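Local coordinates for ganglioside-induced differentiation-associated protein 2 (Homo sapiens, PDB 4UML) that is of uncertain function but carries this macro domain, a fold that in many relatives binds ADP-ribose or its derivatives, at residues K51-K56 / R192-H197; S76-T81 / A173-P178; A123-H128 / Q160-V165; S144-C149 / T183-R188; Y177-A182 / E213-K218. All blocks are in the same frame, centred on the assembly; numbering follows the deposited sequence.

Contact 1: residues K51-K56 / R192-H197; sequences KDVNGK and RFLEIH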
# COMPACT_ATOMS: atom_id res chain seq x y z
N LYS A 51 17.66 -4.96 11.15
CA LYS A 51 18.11 -5.48 9.85
C LYS A 51 17.03 -6.31 9.16
O LYS A 51 16.84 -6.25 7.95
CB LYS A 51 19.35 -6.37 10.05
CG LYS A 51 19.79 -7.10 8.79
CD LYS A 51 21.23 -7.57 8.86
CE LYS A 51 21.78 -7.71 7.45
NZ LYS A 51 23.17 -8.25 7.44
N ASP A 52 16.38 -7.11 9.97
CA ASP A 52 15.37 -8.05 9.53
C ASP A 52 14.17 -7.30 8.91
O ASP A 52 13.70 -7.64 7.83
CB ASP A 52 14.95 -8.89 10.73
CG ASP A 52 13.81 -9.82 10.43
OD1 ASP A 52 14.05 -10.87 9.79
OD2 ASP A 52 12.67 -9.51 10.84
N VAL A 53 13.69 -6.26 9.59
CA VAL A 53 12.58 -5.43 9.11
C VAL A 53 12.98 -4.66 7.84
O VAL A 53 12.20 -4.59 6.87
CB VAL A 53 12.10 -4.49 10.23
CG1 VAL A 53 11.15 -3.42 9.72
CG2 VAL A 53 11.42 -5.31 11.32
N ASN A 54 14.20 -4.13 7.81
CA ASN A 54 14.67 -3.39 6.66
C ASN A 54 14.74 -4.19 5.39
O ASN A 54 14.67 -3.61 4.30
CB ASN A 54 16.07 -2.83 6.89
CG ASN A 54 16.09 -1.66 7.84
OD1 ASN A 54 15.08 -1.30 8.48
ND2 ASN A 54 17.25 -1.03 7.94
N GLY A 55 15.01 -5.49 5.53
CA GLY A 55 15.13 -6.39 4.41
C GLY A 55 13.78 -6.70 3.74
O GLY A 55 13.75 -7.14 2.61
N LYS A 56 12.69 -6.42 4.45
CA LYS A 56 11.33 -6.62 3.95
C LYS A 56 10.73 -5.43 3.23
O LYS A 56 9.73 -5.56 2.54
CB LYS A 56 10.45 -7.00 5.11
CG LYS A 56 10.96 -8.25 5.79
CD LYS A 56 10.16 -8.60 7.01
CE LYS A 56 10.63 -9.95 7.55
NZ LYS A 56 9.58 -10.56 8.41
N ARG A 192 5.71 -0.46 12.50
CA ARG A 192 5.23 -1.02 13.75
C ARG A 192 4.62 -2.37 13.55
O ARG A 192 4.78 -3.28 14.39
CB ARG A 192 4.25 -0.08 14.42
CG ARG A 192 4.93 1.19 14.89
CD ARG A 192 3.95 2.18 15.49
NE ARG A 192 4.66 3.31 16.10
CZ ARG A 192 4.11 4.49 16.42
NH1 ARG A 192 2.82 4.72 16.18
NH2 ARG A 192 4.86 5.44 16.96
N PHE A 193 3.93 -2.54 12.43
CA PHE A 193 3.36 -3.84 12.11
C PHE A 193 4.45 -4.85 11.79
O PHE A 193 4.33 -6.03 12.15
CB PHE A 193 2.41 -3.74 10.91
CG PHE A 193 1.94 -5.06 10.40
CD1 PHE A 193 2.67 -5.75 9.45
CD2 PHE A 193 0.73 -5.60 10.85
CE1 PHE A 193 2.22 -6.97 8.96
CE2 PHE A 193 0.27 -6.82 10.36
CZ PHE A 193 1.03 -7.51 9.42
N LEU A 194 5.49 -4.43 11.08
CA LEU A 194 6.50 -5.39 10.72
C LEU A 194 7.33 -5.82 11.95
O LEU A 194 7.81 -6.94 12.01
CB LEU A 194 7.42 -4.85 9.64
CG LEU A 194 6.89 -4.85 8.20
CD1 LEU A 194 7.86 -4.13 7.29
CD2 LEU A 194 6.68 -6.26 7.70
N GLU A 195 7.49 -4.90 12.90
CA GLU A 195 8.21 -5.19 14.14
C GLU A 195 7.57 -6.36 14.87
O GLU A 195 8.26 -7.26 15.29
CB GLU A 195 8.24 -3.97 15.06
CG GLU A 195 9.40 -3.03 14.82
CD GLU A 195 9.29 -1.76 15.63
OE1 GLU A 195 8.33 -1.57 16.42
OE2 GLU A 195 10.18 -0.91 15.48
N ILE A 196 6.24 -6.33 15.00
CA ILE A 196 5.51 -7.38 15.70
C ILE A 196 5.17 -8.58 14.82
O ILE A 196 5.40 -9.72 15.23
CB ILE A 196 4.21 -6.83 16.31
CG1 ILE A 196 4.52 -5.94 17.52
CG2 ILE A 196 3.30 -7.98 16.75
CD1 ILE A 196 5.09 -4.57 17.19
N HIS A 197 4.61 -8.35 13.63
CA HIS A 197 4.06 -9.43 12.79
C HIS A 197 4.87 -9.76 11.54
O HIS A 197 4.37 -10.40 10.61
CB HIS A 197 2.64 -9.07 12.34
CG HIS A 197 1.73 -8.68 13.45
ND1 HIS A 197 1.04 -9.60 14.20
CD2 HIS A 197 1.38 -7.46 13.93
CE1 HIS A 197 0.31 -8.97 15.11
NE2 HIS A 197 0.51 -7.67 14.96

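Contact 2: residues S76-T81 / A173-P178; sequences SNESLT and AKRGYP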
# COMPACT_ATOMS: atom_id res chain seq x y z
N SER A 76 -9.70 3.86 -3.48
CA SER A 76 -10.97 4.13 -4.16
C SER A 76 -11.90 5.05 -3.38
O SER A 76 -11.47 5.75 -2.46
CB SER A 76 -11.63 2.80 -4.48
OG SER A 76 -12.59 2.90 -5.51
N ASN A 77 -13.18 5.06 -3.75
CA ASN A 77 -14.19 5.77 -2.99
C ASN A 77 -15.12 4.77 -2.38
O ASN A 77 -14.96 3.55 -2.58
CB ASN A 77 -14.95 6.80 -3.86
CG ASN A 77 -15.67 6.18 -5.04
OD1 ASN A 77 -15.78 4.96 -5.20
ND2 ASN A 77 -16.15 7.04 -5.90
N GLU A 78 -16.13 5.25 -1.66
CA GLU A 78 -16.95 4.37 -0.84
C GLU A 78 -17.78 3.44 -1.72
O GLU A 78 -18.16 2.35 -1.30
CB GLU A 78 -17.83 5.18 0.13
CG GLU A 78 -17.04 6.06 1.11
CD GLU A 78 -16.39 7.33 0.49
OE1 GLU A 78 -16.48 7.56 -0.76
OE2 GLU A 78 -15.74 8.09 1.25
N SER A 79 -18.06 3.84 -2.95
CA SER A 79 -18.81 2.97 -3.86
C SER A 79 -17.91 2.06 -4.71
O SER A 79 -18.41 1.23 -5.50
CB SER A 79 -19.72 3.83 -4.76
OG SER A 79 -19.00 4.84 -5.43
N LEU A 80 -16.59 2.20 -4.56
CA LEU A 80 -15.62 1.43 -5.34
C LEU A 80 -15.73 1.70 -6.83
O LEU A 80 -15.63 0.78 -7.65
CB LEU A 80 -15.71 -0.07 -5.04
CG LEU A 80 -15.40 -0.42 -3.58
CD1 LEU A 80 -15.50 -1.92 -3.32
CD2 LEU A 80 -14.02 0.09 -3.19
N THR A 81 -15.92 2.97 -7.18
CA THR A 81 -16.04 3.37 -8.57
C THR A 81 -15.12 4.52 -8.89
O THR A 81 -15.21 5.10 -9.96
CB THR A 81 -17.48 3.82 -8.89
OG1 THR A 81 -17.79 4.97 -8.09
CG2 THR A 81 -18.46 2.72 -8.57
N ALA A 173 -4.22 11.92 -4.90
CA ALA A 173 -4.06 13.37 -5.04
C ALA A 173 -5.43 14.05 -4.96
O ALA A 173 -5.58 15.05 -4.26
CB ALA A 173 -3.33 13.72 -6.34
N LYS A 174 -6.43 13.48 -5.61
CA LYS A 174 -7.75 14.11 -5.59
C LYS A 174 -8.42 14.18 -4.20
O LYS A 174 -9.35 14.95 -4.03
CB LYS A 174 -8.70 13.45 -6.58
CG LYS A 174 -9.08 12.01 -6.22
CD LYS A 174 -9.63 11.28 -7.41
CE LYS A 174 -10.87 11.95 -7.95
NZ LYS A 174 -11.85 10.93 -8.36
N ARG A 175 -8.01 13.38 -3.22
CA ARG A 175 -8.65 13.47 -1.89
C ARG A 175 -7.91 14.43 -0.97
O ARG A 175 -8.35 14.68 0.16
CB ARG A 175 -8.84 12.08 -1.25
CG ARG A 175 -10.20 11.53 -1.59
CD ARG A 175 -10.49 10.10 -1.17
NE ARG A 175 -11.77 9.68 -1.75
CZ ARG A 175 -12.84 9.23 -1.09
NH1 ARG A 175 -12.87 9.06 0.22
NH2 ARG A 175 -13.94 8.94 -1.79
N GLY A 176 -6.78 14.93 -1.44
CA GLY A 176 -6.09 16.07 -0.84
C GLY A 176 -5.32 15.93 0.46
O GLY A 176 -4.97 16.94 1.11
N TYR A 177 -5.00 14.70 0.87
CA TYR A 177 -4.27 14.54 2.10
C TYR A 177 -2.91 15.16 1.87
O TYR A 177 -2.31 14.88 0.85
CB TYR A 177 -4.11 13.04 2.46
CG TYR A 177 -4.00 12.82 3.94
CD1 TYR A 177 -2.96 13.37 4.66
CD2 TYR A 177 -4.93 12.03 4.61
CE1 TYR A 177 -2.86 13.19 6.03
CE2 TYR A 177 -4.85 11.84 5.99
CZ TYR A 177 -3.82 12.42 6.69
OH TYR A 177 -3.74 12.24 8.04
N PRO A 178 -2.42 16.01 2.80
CA PRO A 178 -1.05 16.52 2.68
C PRO A 178 -0.02 15.38 2.62
O PRO A 178 0.03 14.54 3.51
CB PRO A 178 -0.88 17.34 3.95
CG PRO A 178 -2.24 17.87 4.19
CD PRO A 178 -3.16 16.73 3.84

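Contact 3: residues A123-H128 / Q160-V165; sequences ARFIIH and QSMSSV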
# COMPACT_ATOMS: atom_id res chain seq x y z
N ALA A 123 -0.77 -10.25 -9.60
CA ALA A 123 -1.00 -10.50 -8.17
C ALA A 123 -2.21 -11.41 -7.99
O ALA A 123 -3.16 -11.32 -8.75
CB ALA A 123 -1.25 -9.19 -7.45
N ARG A 124 -2.18 -12.27 -6.97
CA ARG A 124 -3.28 -13.16 -6.61
C ARG A 124 -4.53 -12.41 -6.13
O ARG A 124 -5.65 -12.84 -6.42
CB ARG A 124 -2.83 -14.18 -5.54
CG ARG A 124 -3.87 -15.19 -5.08
CD ARG A 124 -3.37 -16.05 -3.89
NE ARG A 124 -2.26 -16.95 -4.26
CZ ARG A 124 -1.30 -17.39 -3.43
NH1 ARG A 124 -1.25 -17.03 -2.14
NH2 ARG A 124 -0.35 -18.21 -3.91
N PHE A 125 -4.34 -11.34 -5.35
CA PHE A 125 -5.45 -10.59 -4.78
C PHE A 125 -5.30 -9.11 -5.00
O PHE A 125 -4.21 -8.60 -5.19
CB PHE A 125 -5.56 -10.78 -3.26
CG PHE A 125 -5.74 -12.22 -2.80
CD1 PHE A 125 -6.94 -12.89 -3.03
CD2 PHE A 125 -4.76 -12.85 -2.06
CE1 PHE A 125 -7.11 -14.21 -2.60
CE2 PHE A 125 -4.94 -14.15 -1.58
CZ PHE A 125 -6.12 -14.83 -1.85
N ILE A 126 -6.42 -8.40 -4.93
CA ILE A 126 -6.41 -6.96 -4.79
C ILE A 126 -7.02 -6.72 -3.42
O ILE A 126 -8.05 -7.34 -3.09
CB ILE A 126 -7.28 -6.25 -5.84
CG1 ILE A 126 -6.79 -6.55 -7.24
CG2 ILE A 126 -7.24 -4.73 -5.67
CD1 ILE A 126 -7.82 -6.31 -8.31
N ILE A 127 -6.40 -5.83 -2.64
CA ILE A 127 -7.03 -5.30 -1.44
C ILE A 127 -7.51 -3.88 -1.76
O ILE A 127 -6.71 -3.00 -2.09
CB ILE A 127 -6.07 -5.31 -0.23
CG1 ILE A 127 -5.68 -6.75 0.08
CG2 ILE A 127 -6.74 -4.64 0.98
CD1 ILE A 127 -4.51 -6.87 1.02
N HIS A 128 -8.82 -3.67 -1.70
CA HIS A 128 -9.41 -2.39 -1.99
C HIS A 128 -9.59 -1.63 -0.68
O HIS A 128 -10.10 -2.20 0.31
CB HIS A 128 -10.76 -2.58 -2.67
CG HIS A 128 -10.70 -3.46 -3.88
ND1 HIS A 128 -10.52 -2.97 -5.15
CD2 HIS A 128 -10.76 -4.81 -4.01
CE1 HIS A 128 -10.50 -3.97 -6.02
NE2 HIS A 128 -10.66 -5.10 -5.35
N GLN A 160 -4.70 -13.74 5.53
CA GLN A 160 -4.61 -14.59 4.35
C GLN A 160 -3.25 -15.24 4.20
O GLN A 160 -2.96 -15.77 3.15
CB GLN A 160 -4.91 -13.78 3.08
CG GLN A 160 -6.36 -13.41 2.90
CD GLN A 160 -7.23 -14.63 2.73
OE1 GLN A 160 -6.88 -15.58 2.01
NE2 GLN A 160 -8.34 -14.63 3.40
N SER A 161 -2.40 -15.18 5.22
CA SER A 161 -1.03 -15.64 5.16
C SER A 161 -0.31 -15.21 3.91
O SER A 161 0.32 -16.02 3.24
CB SER A 161 -0.98 -17.19 5.28
OG SER A 161 -1.85 -17.64 6.31
N MET A 162 -0.36 -13.92 3.57
CA MET A 162 0.29 -13.45 2.34
C MET A 162 1.77 -13.24 2.55
O MET A 162 2.18 -12.74 3.57
CB MET A 162 -0.33 -12.16 1.87
CG MET A 162 -1.83 -12.25 1.69
SD MET A 162 -2.38 -10.73 0.89
CE MET A 162 -4.13 -10.95 0.91
N SER A 163 2.59 -13.59 1.56
CA SER A 163 4.01 -13.36 1.65
C SER A 163 4.47 -11.95 1.22
O SER A 163 5.53 -11.48 1.65
CB SER A 163 4.75 -14.44 0.86
OG SER A 163 4.52 -14.28 -0.53
N SER A 164 3.67 -11.25 0.40
CA SER A 164 4.02 -9.89 0.00
C SER A 164 2.79 -9.05 -0.31
O SER A 164 1.73 -9.57 -0.72
CB SER A 164 4.98 -9.84 -1.18
OG SER A 164 4.43 -10.44 -2.32
N VAL A 165 2.94 -7.75 -0.05
CA VAL A 165 1.90 -6.74 -0.29
C VAL A 165 2.53 -5.56 -1.05
O VAL A 165 3.58 -5.04 -0.66
CB VAL A 165 1.19 -6.27 0.99
CG1 VAL A 165 0.09 -5.24 0.69
CG2 VAL A 165 0.57 -7.45 1.73

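Contact 4: residues S144-C149 / T183-R188; sequences SSLYSC and THIALR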
# COMPACT_ATOMS: atom_id res chain seq x y z
N SER A 144 -6.97 9.23 11.58
CA SER A 144 -7.54 7.97 12.04
C SER A 144 -7.95 7.08 10.86
O SER A 144 -7.63 5.87 10.83
CB SER A 144 -8.70 8.23 13.02
OG SER A 144 -9.38 7.02 13.31
N SER A 145 -8.63 7.67 9.88
CA SER A 145 -9.02 6.91 8.70
C SER A 145 -7.84 6.40 7.88
O SER A 145 -7.83 5.25 7.46
CB SER A 145 -9.89 7.74 7.77
OG SER A 145 -11.16 7.88 8.28
N LEU A 146 -6.85 7.23 7.65
CA LEU A 146 -5.72 6.79 6.82
C LEU A 146 -4.97 5.69 7.56
O LEU A 146 -4.54 4.69 6.98
CB LEU A 146 -4.78 7.95 6.49
CG LEU A 146 -3.68 7.65 5.45
CD1 LEU A 146 -4.29 7.31 4.10
CD2 LEU A 146 -2.75 8.84 5.34
N TYR A 147 -4.77 5.88 8.86
CA TYR A 147 -4.15 4.86 9.68
C TYR A 147 -4.89 3.51 9.56
O TYR A 147 -4.27 2.45 9.39
CB TYR A 147 -4.13 5.31 11.14
CG TYR A 147 -3.80 4.18 12.05
CD1 TYR A 147 -2.54 3.58 12.00
CD2 TYR A 147 -4.74 3.67 12.92
CE1 TYR A 147 -2.23 2.50 12.83
CE2 TYR A 147 -4.43 2.60 13.77
CZ TYR A 147 -3.18 2.02 13.73
OH TYR A 147 -2.92 0.94 14.56
N SER A 148 -6.21 3.55 9.63
CA SER A 148 -7.04 2.36 9.50
C SER A 148 -6.89 1.71 8.15
O SER A 148 -6.86 0.49 8.06
CB SER A 148 -8.50 2.65 9.82
OG SER A 148 -8.59 2.94 11.20
N CYS A 149 -6.82 2.49 7.07
CA CYS A 149 -6.52 1.91 5.76
C CYS A 149 -5.28 1.01 5.81
O CYS A 149 -5.33 -0.14 5.37
CB CYS A 149 -6.30 3.01 4.72
SG CYS A 149 -7.79 3.92 4.32
N THR A 183 2.55 10.30 4.37
CA THR A 183 3.69 9.39 4.27
C THR A 183 4.23 9.00 5.64
O THR A 183 4.62 7.85 5.84
CB THR A 183 4.81 10.00 3.38
OG1 THR A 183 4.27 10.35 2.10
CG2 THR A 183 5.89 9.02 3.19
N HIS A 184 4.20 9.90 6.61
CA HIS A 184 4.57 9.50 7.98
C HIS A 184 3.67 8.41 8.49
O HIS A 184 4.13 7.47 9.11
CB HIS A 184 4.44 10.65 8.96
CG HIS A 184 5.56 11.61 8.92
ND1 HIS A 184 6.76 11.37 9.54
CD2 HIS A 184 5.67 12.83 8.35
CE1 HIS A 184 7.56 12.41 9.36
NE2 HIS A 184 6.93 13.30 8.63
N ILE A 185 2.37 8.56 8.24
CA ILE A 185 1.41 7.56 8.71
C ILE A 185 1.66 6.22 8.03
O ILE A 185 1.73 5.18 8.69
CB ILE A 185 -0.05 8.05 8.48
CG1 ILE A 185 -0.27 9.30 9.34
CG2 ILE A 185 -1.04 6.95 8.80
CD1 ILE A 185 -1.53 10.08 9.04
N ALA A 186 1.84 6.23 6.72
CA ALA A 186 2.07 5.01 5.97
C ALA A 186 3.32 4.26 6.51
O ALA A 186 3.25 3.08 6.85
CB ALA A 186 2.24 5.31 4.49
N LEU A 187 4.44 4.96 6.61
CA LEU A 187 5.68 4.31 7.02
C LEU A 187 5.66 3.88 8.48
O LEU A 187 6.13 2.79 8.81
CB LEU A 187 6.87 5.23 6.75
CG LEU A 187 7.06 5.62 5.28
CD1 LEU A 187 8.24 6.53 5.15
CD2 LEU A 187 7.24 4.37 4.45
N ARG A 188 5.15 4.73 9.35
CA ARG A 188 5.08 4.40 10.78
C ARG A 188 4.24 3.15 11.02
O ARG A 188 4.62 2.22 11.75
CB ARG A 188 4.52 5.60 11.54
CG ARG A 188 4.50 5.45 13.05
CD ARG A 188 4.02 6.75 13.69
NE ARG A 188 2.60 6.93 13.39
CZ ARG A 188 1.99 8.09 13.15
NH1 ARG A 188 2.66 9.23 13.20
NH2 ARG A 188 0.70 8.09 12.89

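Contact 5: residues Y177-A182 / E213-K218; sequences YPLEDA and EGTYQK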
# COMPACT_ATOMS: atom_id res chain seq x y z
N TYR A 177 -5.00 14.70 0.87
CA TYR A 177 -4.27 14.54 2.10
C TYR A 177 -2.91 15.16 1.87
O TYR A 177 -2.31 14.88 0.85
CB TYR A 177 -4.11 13.04 2.46
CG TYR A 177 -4.00 12.82 3.94
CD1 TYR A 177 -2.96 13.37 4.66
CD2 TYR A 177 -4.93 12.03 4.61
CE1 TYR A 177 -2.86 13.19 6.03
CE2 TYR A 177 -4.85 11.84 5.99
CZ TYR A 177 -3.82 12.42 6.69
OH TYR A 177 -3.74 12.24 8.04
N PRO A 178 -2.42 16.01 2.80
CA PRO A 178 -1.05 16.52 2.68
C PRO A 178 -0.02 15.38 2.62
O PRO A 178 0.03 14.54 3.51
CB PRO A 178 -0.88 17.34 3.95
CG PRO A 178 -2.24 17.87 4.19
CD PRO A 178 -3.16 16.73 3.84
N LEU A 179 0.81 15.40 1.59
CA LEU A 179 1.58 14.23 1.21
C LEU A 179 2.56 13.81 2.27
O LEU A 179 2.69 12.63 2.57
CB LEU A 179 2.29 14.48 -0.11
CG LEU A 179 3.26 13.38 -0.58
CD1 LEU A 179 2.52 12.06 -0.79
CD2 LEU A 179 3.95 13.85 -1.85
N GLU A 180 3.22 14.77 2.88
CA GLU A 180 4.25 14.44 3.80
C GLU A 180 3.66 13.84 5.09
O GLU A 180 4.16 12.83 5.58
CB GLU A 180 5.09 15.67 4.10
CG GLU A 180 6.37 15.35 4.83
CD GLU A 180 7.55 16.20 4.36
OE1 GLU A 180 7.52 16.83 3.27
OE2 GLU A 180 8.54 16.21 5.11
N ASP A 181 2.61 14.47 5.62
CA ASP A 181 1.87 13.92 6.75
C ASP A 181 1.40 12.51 6.46
O ASP A 181 1.54 11.64 7.28
CB ASP A 181 0.63 14.78 7.05
CG ASP A 181 0.98 16.13 7.62
OD1 ASP A 181 2.04 16.26 8.28
OD2 ASP A 181 0.16 17.05 7.44
N ALA A 182 0.83 12.30 5.28
CA ALA A 182 0.31 11.00 4.89
C ALA A 182 1.39 9.93 4.88
O ALA A 182 1.16 8.80 5.32
CB ALA A 182 -0.31 11.07 3.50
N GLU A 213 7.96 9.90 -4.75
CA GLU A 213 9.24 9.24 -4.46
C GLU A 213 10.15 9.99 -3.49
O GLU A 213 10.64 9.44 -2.51
CB GLU A 213 9.99 8.96 -5.79
CG GLU A 213 11.32 8.24 -5.64
CD GLU A 213 11.96 7.87 -6.98
OE1 GLU A 213 11.88 8.66 -7.94
OE2 GLU A 213 12.54 6.77 -7.07
N GLY A 214 10.39 11.28 -3.76
CA GLY A 214 11.30 12.09 -2.92
C GLY A 214 10.90 12.13 -1.45
O GLY A 214 11.73 12.03 -0.56
N THR A 215 9.60 12.25 -1.20
CA THR A 215 9.09 12.25 0.18
C THR A 215 9.32 10.92 0.85
O THR A 215 9.73 10.87 2.01
CB THR A 215 7.60 12.62 0.20
OG1 THR A 215 7.45 13.93 -0.36
CG2 THR A 215 7.00 12.61 1.61
N TYR A 216 9.08 9.83 0.13
CA TYR A 216 9.39 8.50 0.67
C TYR A 216 10.89 8.33 0.94
O TYR A 216 11.29 7.80 1.99
CB TYR A 216 8.88 7.39 -0.26
CG TYR A 216 7.43 7.04 -0.00
CD1 TYR A 216 6.43 7.84 -0.47
CD2 TYR A 216 7.08 5.91 0.74
CE1 TYR A 216 5.11 7.55 -0.23
CE2 TYR A 216 5.75 5.61 0.98
CZ TYR A 216 4.76 6.43 0.48
OH TYR A 216 3.42 6.19 0.72
N GLN A 217 11.71 8.81 0.02
CA GLN A 217 13.18 8.74 0.19
C GLN A 217 13.59 9.54 1.42
O GLN A 217 14.36 9.06 2.25
CB GLN A 217 13.89 9.25 -1.06
CG GLN A 217 13.62 8.38 -2.27
CD GLN A 217 14.16 8.94 -3.58
OE1 GLN A 217 14.14 10.15 -3.82
NE2 GLN A 217 14.60 8.06 -4.45
N LYS A 218 13.01 10.73 1.54
CA LYS A 218 13.20 11.58 2.71
C LYS A 218 12.85 10.90 4.04
O LYS A 218 13.60 10.99 5.00
CB LYS A 218 12.36 12.85 2.57
CG LYS A 218 12.73 13.90 3.59
CD LYS A 218 11.76 15.06 3.57
CE LYS A 218 11.79 15.75 4.93
NZ LYS A 218 11.13 17.08 4.84

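Contact 1: residues K51-K56 / R192-H197
The backbones come closest where Val53, in the short helix 51-54, faces Leu194 near the end of helix 179-197, their CA atoms 6.3 Å apart. Both side chains point into the gap, and the contact is apolar and buried. The two methyls of Val53 meet different parts of Leu194. CG1 stands anti to the backbone N (chi1 169°) and lies 4.0 Å from Leu194 CB, with Leu194 CD1 only slightly further off. The other branch, CG2, rests against the main chain instead, 4.0 Å from Leu194 O and close to the peptide N of Glu195. Lys56 joins in through its aliphatic part: its CD passes 4.2 Å from Leu194 CD2, so the leucine has the valine at its CB and CD1 and the lysine methylenes at its other methyl. The extended lysine chain then carries NZ past the leucine to the carbonyls of Gly198 and Ile201, to both of which it is hydrogen-bonded. Glu195 contributes little across the gap; its carboxylate is salt-bridged to Arg191. In the fold, the short helix is docked onto the last turns of helix 179-197 just before strand 57-61, an edge strand of the sheet. Phe224, beyond helix 210-223, also packs on Val53, while Lys56 is tied by its backbone to Val204 in the adjacent strand 203-208.

Contact 2: residues S76-T81 / A173-P178
Arg175 NH1 has two acceptors, Glu78 OE2 at 3.2 Å and the carbonyl O of Gly131. Beside it, Arg175 NH2 donates to Glu78 OE1 at 3.1 Å, so the guanidinium grips the carboxylate end-on, one nitrogen to each oxygen. Both Glu78 oxygens lie close to the guanidinium plane, but the carboxylate is turned 39° against it: OE1 is met on its syn side, OE2 from above the carboxylate plane. The arginine reaches over with an extended chain, whereas Glu78 bends at chi2 (73°) to meet it. Ser76 O lies over one face of the guanidinium. The loop behind is a type I turn from Asn77 to Leu80, braced by Thr81 N donating to Asn77 OD1 at 2.8 Å. With a leucine at Arg175, Glu78 would probably lose its charged mate and Gly131 O a donor. The contact thus bridges the loop after strand 71-75 and the one leading to helix 179-197, with Gly131, just beyond strand 125-129, as a third anchor.

Contact 3: residues A123-H128 / Q160-V165
Met162 CE fills the tight end of this contact, 3.6 Å from Phe125 CD2 and 4.1 Å from Ile127 CD1. The methionine chain is extended beyond CG, which carries its terminal methyl over to the strand; there it meets Ile127 tip to tip, while it crosses Phe125 obliquely. Ile127 comes forward with CG1 anti to its carbonyl carbon (chi1 -62°), so that CD1 points at the methionine. Phe125 and Ile127 alternate with Ile126 along the strand, and both turn toward the methionine as Ile126 turns the other way. Leu115, Ala71 and Ala157 also pack on Met162, and the sulfur side chain is buried.

The outer side is looser. Gln160, partly exposed, bends at chi2 and brings its amide OE1 4.0 Å from Phe125 CZ, with the amide and ring planes 71° apart: a van der Waals approach. The ring itself is partly exposed, and one of its faces carries the neighbouring Arg124, whose CG sits 3.7 Å above the plane over the ring centre, before the rest of that exposed side chain runs on.

Gln160 and Met162 flank Ser161, whose positive phi makes it the C-prime residue of a Schellman motif closing helix 139-159. Strand 125-129, that helix and strand 164-167 form a beta-alpha-beta crossover, in which two parallel strands enclose a third, 71-75. Met162, in the connection from helix to returning strand, packs between the helix end (Ala157) and strand 125-129, as befits the alpha/beta/alpha architecture of a macro domain.

Contact 4: residues S144-C149 / T183-R188
Two helices that lie against the central sheet of the macro domain, 139-159 and 179-197, touch here through Ile185. Its CA lies 6.3 Å from that of Tyr147, and at this near approach the isoleucine meets backbone. A chi1 of -64° puts Ile185 CG2 anti to the backbone N, on the side of the other helix. There CG2 presses on the main chain, 3.8 Å from Tyr147 CA and 3.9 Å from Tyr147 N, and is also near the start of the tyrosine side chain, 4.2 Å from Tyr147 CB. The longer branch ends in CD1, which lies 4.1 Å from Leu146 CD2, the two side chains crossing at a slant. Leu146 has chi1 -170°, its CG opposite the backbone N, which carries its methyls toward the neighbouring helix.

Each of these helices joins successive strands of the sheet: helix 139-159 leads into strand 164-167, and helix 179-197 leads into strand 203-208, so the contact joins two consecutive strand-to-strand connections of the alpha/beta fold. The ring of Tyr147 runs outward at an exposed position instead of entering the interface, although its side chain also touches Thr189, one turn after Ile185 on helix 179-197. Inward, Leu146 and Ile185 are both buried, and Tyr177, from the loop leading into helix 179-197, packs on both. Leu146 touches Ala182 too, an alanine one turn before Ile185 on the same helix.

Contact 5: residues Y177-A182 / E213-K218
Lys218 NZ donates to Glu180 OE2 at 2.7 Å, the salt bridge between residues 177-182 and 213-218. The ammonium is met by the syn lone pair of OE2, on the side of the other oxygen, but Glu180 OE1 is 3.9 Å from NZ, so a single oxygen takes the bond. Glu180 swings out with CG opposite its backbone N (chi1 -168°) and then bends at chi2; Lys218, extended beyond CG, comes at it nearly at a right angle. The shaft of the lysine closes up as well, its CE 3.3 Å from Glu180 OE2.

Thr215 makes the apolar half. Its CG2 rests on Glu180 CA at 4.0 Å and has Glu180 CG 4.3 Å away, and its OG1 is 3.8 Å from Leu179 CD2, a touch with a methyl and not a polar bond. In this way helix 210-223, the last of the macro domain, lies beside the first turn of helix 179-197. Replacing Glu180 with an alanine would probably leave the Lys218 ammonium without its carboxylate mate and remove the cover that Glu180 CG gives Thr215 CG2.

Of the backbone donors, Ala182 N is served by Pro178 O at 3.0 Å, the proline standing at the N-cap, and Lys218 N by Gly214 O at 2.8 Å. Leu179 O accepts from the hydroxyl of Thr183, which in turn packs on both Thr215 and Tyr216.

In the fold
Helix 179-197 is the common element: its first turn pairs with helix 210-223 in contact 5, its middle with helix 139-159 in contact 4, and its end with helix 51-54 in contact 1. Contacts 1 and 4 are buried and apolar. Contact 5 is a surface contact and adds a salt bridge, while the partly buried contact 2 joins two loops chiefly by charge. Contact 3, partly buried, is apolar again, with a glutamine at its looser outer side. Contacts 2 and 4 meet through Tyr177, and Thr183 links contacts 4 and 5. Contacts 1 and 2 lie on opposite sides of the chain's centre, their own centres about 28 Å apart.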